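Local coordinates for metallo-beta-lactamase family protein (Staphylococcus aureus, PDB 3R2U) that probably acts as a metal-dependent hydrolase of the metallo-beta-lactamase superfamily, binding an iron ion, with a rhodanese-like domain in the same chain, at residues Val161-Val173 with Ile206-His219. Numbering follows the deposited sequence.
With FE (Fe (III) ion), chain E.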
loop_
_atom_site.group_PDB
_atom_site.type_symbol
_atom_site.label_atom_id
_atom_site.label_comp_id
_atom_site.label_asym_id
_atom_site.label_seq_id
_atom_site.Cartn_x
_atom_site.Cartn_y
_atom_site.Cartn_z
ATOM N N VAL A 161 -7.715 -42.705 -2.944
ATOM C CA VAL A 161 -6.397 -42.695 -3.555
ATOM C C VAL A 161 -5.732 -41.385 -3.187
ATOM O O VAL A 161 -6.425 -40.397 -2.947
ATOM C CB VAL A 161 -6.488 -42.791 -5.101
ATOM C CG1 VAL A 161 -7.040 -44.169 -5.559
ATOM C CG2 VAL A 161 -7.342 -41.656 -5.669
ATOM N N PRO A 162 -4.390 -41.369 -3.127
ATOM C CA PRO A 162 -3.679 -40.151 -2.779
ATOM C C PRO A 162 -3.755 -39.120 -3.888
ATOM O O PRO A 162 -3.935 -39.462 -5.064
ATOM C CB PRO A 162 -2.248 -40.636 -2.566
ATOM C CG PRO A 162 -2.136 -41.847 -3.433
ATOM C CD PRO A 162 -3.461 -42.498 -3.349
ATOM N N MET A 163 -3.628 -37.858 -3.508
ATOM C CA MET A 163 -3.699 -36.755 -4.434
ATOM C C MET A 163 -2.327 -36.197 -4.766
ATOM O O MET A 163 -2.068 -35.831 -5.895
ATOM C CB MET A 163 -4.548 -35.629 -3.833
ATOM C CG MET A 163 -4.758 -34.400 -4.770
ATOM S SD MET A 163 -5.328 -32.933 -3.883
ATOM C CE MET A 163 -6.868 -33.516 -3.192
ATOM N N GLY A 164 -1.447 -36.100 -3.774
ATOM C CA GLY A 164 -0.155 -35.496 -4.009
ATOM C C GLY A 164 0.826 -35.719 -2.880
ATOM O O GLY A 164 0.457 -36.189 -1.808
ATOM N N LEU A 165 2.079 -35.372 -3.142
ATOM C CA LEU A 165 3.144 -35.539 -2.195
ATOM C C LEU A 165 3.855 -34.218 -1.953
ATOM O O LEU A 165 4.332 -33.588 -2.904
ATOM C CB LEU A 165 4.157 -36.520 -2.748
ATOM C CG LEU A 165 5.375 -36.909 -1.883
ATOM C CD1 LEU A 165 4.956 -37.805 -0.732
ATOM C CD2 LEU A 165 6.447 -37.604 -2.749
ATOM N N PHE A 166 3.916 -33.797 -0.693
ATOM C CA PHE A 166 4.722 -32.623 -0.322
ATOM C C PHE A 166 6.117 -33.197 -0.194
ATOM O O PHE A 166 6.412 -33.927 0.760
ATOM C CB PHE A 166 4.250 -32.026 0.983
ATOM C CG PHE A 166 2.906 -31.416 0.882
ATOM C CD1 PHE A 166 2.757 -30.148 0.324
ATOM C CD2 PHE A 166 1.774 -32.107 1.335
ATOM C CE1 PHE A 166 1.506 -29.560 0.215
ATOM C CE2 PHE A 166 0.519 -31.532 1.234
ATOM C CZ PHE A 166 0.378 -30.256 0.670
ATOM N N SER A 167 6.958 -32.888 -1.174
ATOM C CA SER A 167 8.257 -33.510 -1.300
ATOM C C SER A 167 9.479 -32.740 -0.789
ATOM O O SER A 167 10.596 -33.227 -0.900
ATOM C CB SER A 167 8.476 -33.871 -2.765
ATOM O OG SER A 167 8.512 -32.707 -3.570
ATOM N N GLY A 168 9.298 -31.556 -0.230
ATOM C CA GLY A 168 10.446 -30.826 0.293
ATOM C C GLY A 168 11.544 -30.679 -0.749
ATOM O O GLY A 168 11.286 -30.267 -1.875
ATOM N N ASP A 169 12.780 -31.003 -0.360
ATOM C CA ASP A 169 13.908 -30.946 -1.261
ATOM C C ASP A 169 14.313 -32.339 -1.749
ATOM O O ASP A 169 15.437 -32.540 -2.234
ATOM C CB ASP A 169 15.086 -30.213 -0.603
ATOM C CG ASP A 169 14.828 -28.721 -0.432
ATOM O OD1 ASP A 169 13.851 -28.194 -1.000
ATOM O OD2 ASP A 169 15.605 -28.066 0.261
ATOM N N PHE A 170 13.390 -33.298 -1.635
ATOM C CA PHE A 170 13.604 -34.665 -2.106
ATOM C C PHE A 170 13.411 -34.693 -3.629
ATOM O O PHE A 170 14.352 -34.976 -4.371
ATOM C CB PHE A 170 12.667 -35.620 -1.338
ATOM C CG PHE A 170 12.470 -36.966 -1.981
ATOM C CD1 PHE A 170 13.538 -37.680 -2.486
ATOM C CD2 PHE A 170 11.208 -37.553 -2.000
ATOM C CE1 PHE A 170 13.350 -38.942 -3.064
ATOM C CE2 PHE A 170 11.007 -38.810 -2.577
ATOM C CZ PHE A 170 12.087 -39.505 -3.112
ATOM N N ILE A 171 12.203 -34.358 -4.090
ATOM C CA ILE A 171 11.905 -34.272 -5.526
ATOM C C ILE A 171 11.490 -32.860 -5.925
ATOM O O ILE A 171 10.556 -32.287 -5.329
ATOM C CB ILE A 171 10.742 -35.189 -5.935
ATOM C CG1 ILE A 171 11.075 -36.660 -5.629
ATOM C CG2 ILE A 171 10.455 -35.032 -7.445
ATOM C CD1 ILE A 171 9.917 -37.582 -5.866
ATOM N N PHE A 172 12.170 -32.302 -6.932
ATOM C CA PHE A 172 11.809 -30.989 -7.476
ATOM C C PHE A 172 11.159 -31.203 -8.814
ATOM O O PHE A 172 11.092 -32.341 -9.306
ATOM C CB PHE A 172 13.028 -30.099 -7.701
ATOM C CG PHE A 172 13.795 -29.784 -6.459
ATOM C CD1 PHE A 172 13.170 -29.177 -5.382
ATOM C CD2 PHE A 172 15.159 -30.034 -6.389
ATOM C CE1 PHE A 172 13.883 -28.853 -4.236
ATOM C CE2 PHE A 172 15.890 -29.713 -5.251
ATOM C CZ PHE A 172 15.254 -29.138 -4.168
ATOM N N VAL A 173 10.652 -30.125 -9.402
ATOM C CA VAL A 173 10.143 -30.215 -10.748
ATOM C C VAL A 173 11.374 -30.248 -11.623
ATOM O O VAL A 173 12.129 -29.290 -11.665
ATOM C CB VAL A 173 9.283 -29.023 -11.143
ATOM C CG1 VAL A 173 8.929 -29.114 -12.626
ATOM C CG2 VAL A 173 8.038 -28.959 -10.275
ATOM N N ILE A 206 9.601 -44.363 -4.023
ATOM C CA ILE A 206 8.523 -43.462 -4.438
ATOM C C ILE A 206 7.859 -43.858 -5.779
ATOM O O ILE A 206 6.714 -43.491 -6.047
ATOM C CB ILE A 206 9.019 -41.991 -4.494
ATOM C CG1 ILE A 206 7.976 -41.100 -3.872
ATOM C CG2 ILE A 206 9.454 -41.583 -5.911
ATOM C CD1 ILE A 206 7.756 -41.417 -2.394
ATOM N N LYS A 207 8.561 -44.654 -6.582
ATOM C CA LYS A 207 8.069 -45.064 -7.886
ATOM C C LYS A 207 6.773 -45.884 -7.870
ATOM O O LYS A 207 6.027 -45.877 -8.857
ATOM C CB LYS A 207 9.141 -45.857 -8.639
ATOM C CG LYS A 207 10.320 -45.018 -9.099
ATOM C CD LYS A 207 11.345 -45.868 -9.852
ATOM C CE LYS A 207 12.555 -45.056 -10.248
ATOM N NZ LYS A 207 13.611 -45.874 -10.907
ATOM N N ASP A 208 6.513 -46.541 -6.746
ATOM C CA ASP A 208 5.337 -47.380 -6.579
ATOM C C ASP A 208 4.053 -46.599 -6.346
ATOM O O ASP A 208 2.976 -47.168 -6.369
ATOM C CB ASP A 208 5.579 -48.356 -5.426
ATOM C CG ASP A 208 6.759 -49.257 -5.683
ATOM O OD1 ASP A 208 7.036 -49.522 -6.871
ATOM O OD2 ASP A 208 7.405 -49.697 -4.708
ATOM N N LEU A 209 4.169 -45.305 -6.100
ATOM C CA LEU A 209 2.990 -44.459 -5.905
ATOM C C LEU A 209 2.270 -44.270 -7.261
ATOM O O LEU A 209 2.886 -44.433 -8.307
ATOM C CB LEU A 209 3.376 -43.114 -5.297
ATOM C CG LEU A 209 3.864 -43.221 -3.849
ATOM C CD1 LEU A 209 4.241 -41.864 -3.302
ATOM C CD2 LEU A 209 2.785 -43.923 -2.981
ATOM N N PRO A 210 0.978 -43.913 -7.240
ATOM C CA PRO A 210 0.243 -43.723 -8.506
ATOM C C PRO A 210 0.829 -42.575 -9.333
ATOM O O PRO A 210 1.149 -41.515 -8.801
ATOM C CB PRO A 210 -1.176 -43.406 -8.052
ATOM C CG PRO A 210 -1.252 -43.948 -6.603
ATOM C CD PRO A 210 0.116 -43.694 -6.064
ATOM N N ASP A 211 0.969 -42.796 -10.626
ATOM C CA ASP A 211 1.595 -41.804 -11.498
ATOM C C ASP A 211 0.814 -40.486 -11.651
ATOM O O ASP A 211 1.366 -39.491 -12.101
ATOM C CB ASP A 211 1.912 -42.421 -12.865
ATOM C CG ASP A 211 3.145 -43.345 -12.825
ATOM O OD1 ASP A 211 3.850 -43.386 -11.775
ATOM O OD2 ASP A 211 3.421 -44.010 -13.853
ATOM N N TYR A 212 -0.445 -40.478 -11.243
ATOM C CA TYR A 212 -1.282 -39.280 -11.342
ATOM C C TYR A 212 -1.222 -38.366 -10.088
ATOM O O TYR A 212 -1.928 -37.321 -10.016
ATOM C CB TYR A 212 -2.726 -39.686 -11.629
ATOM C CG TYR A 212 -3.322 -40.633 -10.596
ATOM C CD1 TYR A 212 -3.622 -40.192 -9.314
ATOM C CD2 TYR A 212 -3.616 -41.956 -10.919
ATOM C CE1 TYR A 212 -4.167 -41.040 -8.377
ATOM C CE2 TYR A 212 -4.170 -42.822 -9.977
ATOM C CZ TYR A 212 -4.443 -42.356 -8.715
ATOM O OH TYR A 212 -4.984 -43.182 -7.769
ATOM N N ILE A 213 -0.422 -38.742 -9.091
ATOM C CA ILE A 213 -0.306 -37.877 -7.920
ATOM C C ILE A 213 0.482 -36.619 -8.302
ATOM O O ILE A 213 1.368 -36.660 -9.165
ATOM C CB ILE A 213 0.359 -38.531 -6.696
ATOM C CG1 ILE A 213 1.844 -38.804 -6.935
ATOM C CG2 ILE A 213 -0.412 -39.792 -6.259
ATOM C CD1 ILE A 213 2.594 -39.191 -5.640
ATOM N N GLN A 214 0.130 -35.500 -7.688
ATOM C CA GLN A 214 0.901 -34.277 -7.889
ATOM C C GLN A 214 2.156 -34.307 -7.011
ATOM O O GLN A 214 2.206 -35.035 -6.024
ATOM C CB GLN A 214 0.080 -33.060 -7.524
ATOM C CG GLN A 214 -1.168 -32.874 -8.362
ATOM C CD GLN A 214 -1.941 -31.647 -7.948
ATOM O OE1 GLN A 214 -1.360 -30.595 -7.727
ATOM N NE2 GLN A 214 -3.257 -31.768 -7.856
ATOM N N ILE A 215 3.167 -33.527 -7.402
ATOM C CA ILE A 215 4.398 -33.373 -6.644
ATOM C C ILE A 215 4.433 -31.903 -6.227
ATOM O O ILE A 215 4.419 -31.009 -7.068
ATOM C CB ILE A 215 5.681 -33.701 -7.479
ATOM C CG1 ILE A 215 5.694 -35.149 -7.974
ATOM C CG2 ILE A 215 6.929 -33.424 -6.677
ATOM C CD1 ILE A 215 5.551 -36.184 -6.914
ATOM N N TRP A 216 4.448 -31.663 -4.928
ATOM C CA TRP A 216 4.463 -30.326 -4.384
ATOM C C TRP A 216 5.800 -30.084 -3.686
ATOM O O TRP A 216 5.942 -30.368 -2.514
ATOM C CB TRP A 216 3.313 -30.171 -3.402
ATOM C CG TRP A 216 1.960 -30.418 -4.011
ATOM C CD1 TRP A 216 1.484 -29.914 -5.185
ATOM C CD2 TRP A 216 0.890 -31.170 -3.434
ATOM N NE1 TRP A 216 0.192 -30.334 -5.395
ATOM C CE2 TRP A 216 -0.199 -31.104 -4.331
ATOM C CE3 TRP A 216 0.753 -31.916 -2.256
ATOM C CZ2 TRP A 216 -1.416 -31.751 -4.086
ATOM C CZ3 TRP A 216 -0.461 -32.554 -2.008
ATOM C CH2 TRP A 216 -1.529 -32.464 -2.924
ATOM N N PRO A 217 6.782 -29.539 -4.418
ATOM C CA PRO A 217 8.131 -29.382 -3.897
ATOM C C PRO A 217 8.312 -28.185 -2.959
ATOM O O PRO A 217 7.472 -27.284 -2.913
ATOM C CB PRO A 217 8.958 -29.219 -5.174
ATOM C CG PRO A 217 8.030 -28.468 -6.084
ATOM C CD PRO A 217 6.641 -28.940 -5.758
ATOM N N GLY A 218 9.426 -28.191 -2.243
ATOM C CA GLY A 218 9.746 -27.144 -1.292
ATOM C C GLY A 218 10.541 -26.010 -1.885
ATOM O O GLY A 218 10.648 -24.954 -1.286
ATOM N N HIS A 219 11.131 -26.232 -3.054
ATOM C CA HIS A 219 11.900 -25.186 -3.721
ATOM C C HIS A 219 11.674 -25.284 -5.200
ATOM O O HIS A 219 11.428 -26.370 -5.731
ATOM C CB HIS A 219 13.397 -25.252 -3.402
ATOM C CG HIS A 219 13.741 -24.773 -2.029
ATOM N ND1 HIS A 219 13.760 -25.607 -0.929
ATOM C CD2 HIS A 219 14.079 -23.539 -1.572
ATOM C CE1 HIS A 219 14.084 -24.909 0.146
ATOM N NE2 HIS A 219 14.276 -23.650 -0.216
HETATM FE FE FE E . 16.917 -28.232 1.972
HETATM O O HOH W 1 -3.431 -35.853 -8.258
HETATM O O HOH W 2 7.020 -29.833 0.001
HETATM O O HOH W 3 10.698 -27.512 -8.161
HETATM O O HOH W 4 15.859 -26.396 2.821
HETATM O O HOH W 5 18.346 -28.372 3.851
HETATM O O HOH W 6 18.342 -26.975 0.955
#
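Leu165 bonds the neighbouring strand through both its N-H and its C=O: its N donates to Gln214 O (2.9 Å) and its O accepts from Trp216 N (2.8 Å). Strands 164-168 and 214-217 thus run parallel, 20° apart, in one of the two sheets of the metallo-beta-lactamase alpha-beta/beta-alpha sandwich. Trp216 O takes Ser167 N and, through a water, Gly168 N; Pro217, whose N faces away from strand 164-168, costs this ladder no bond. The regular ladder stops at Ser167, whose O accepts Phe170 N as the chain turns; Gly218 N instead reaches Gly168 O (2.8 Å), one residue beyond its regular partner.

On one face the Trp216 indole lies across Gly164, whose CA sits 3.5 Å from Trp216 CH2 in a CH-pi contact; a residue without a side chain suits this spot. Met163 SD meets the indole edge, a Met-aromatic contact, while Trp216 CE3 stands over the centre of the Phe166 ring, the planes turned 44° apart. On the other face branched aliphatics mesh: Leu165 CD2 and Ile206 CG1 meet tip to tip at 4.0 Å, and Ile171 packs on Ile215. Ser167 OG (chi1 64°) bonds Ile171 O and pins the returning loop.

In the loop just after strand 164-168, Asp169 OD2 binds the iron while OD1 takes His219 ND1 through its syn lone pair (2.6 Å), a second-shell bond that should steady the carboxylate; His80 and His143 complete the protein ligands.

Strand 148-153 lies antiparallel beside 164-168, and strand 235-236 antiparallel beside 214-217; helix 191-206 covers Phe170 and Ile171, and Phe27 and Tyr40 meet the Trp216 and Phe166 rings on the opposite face.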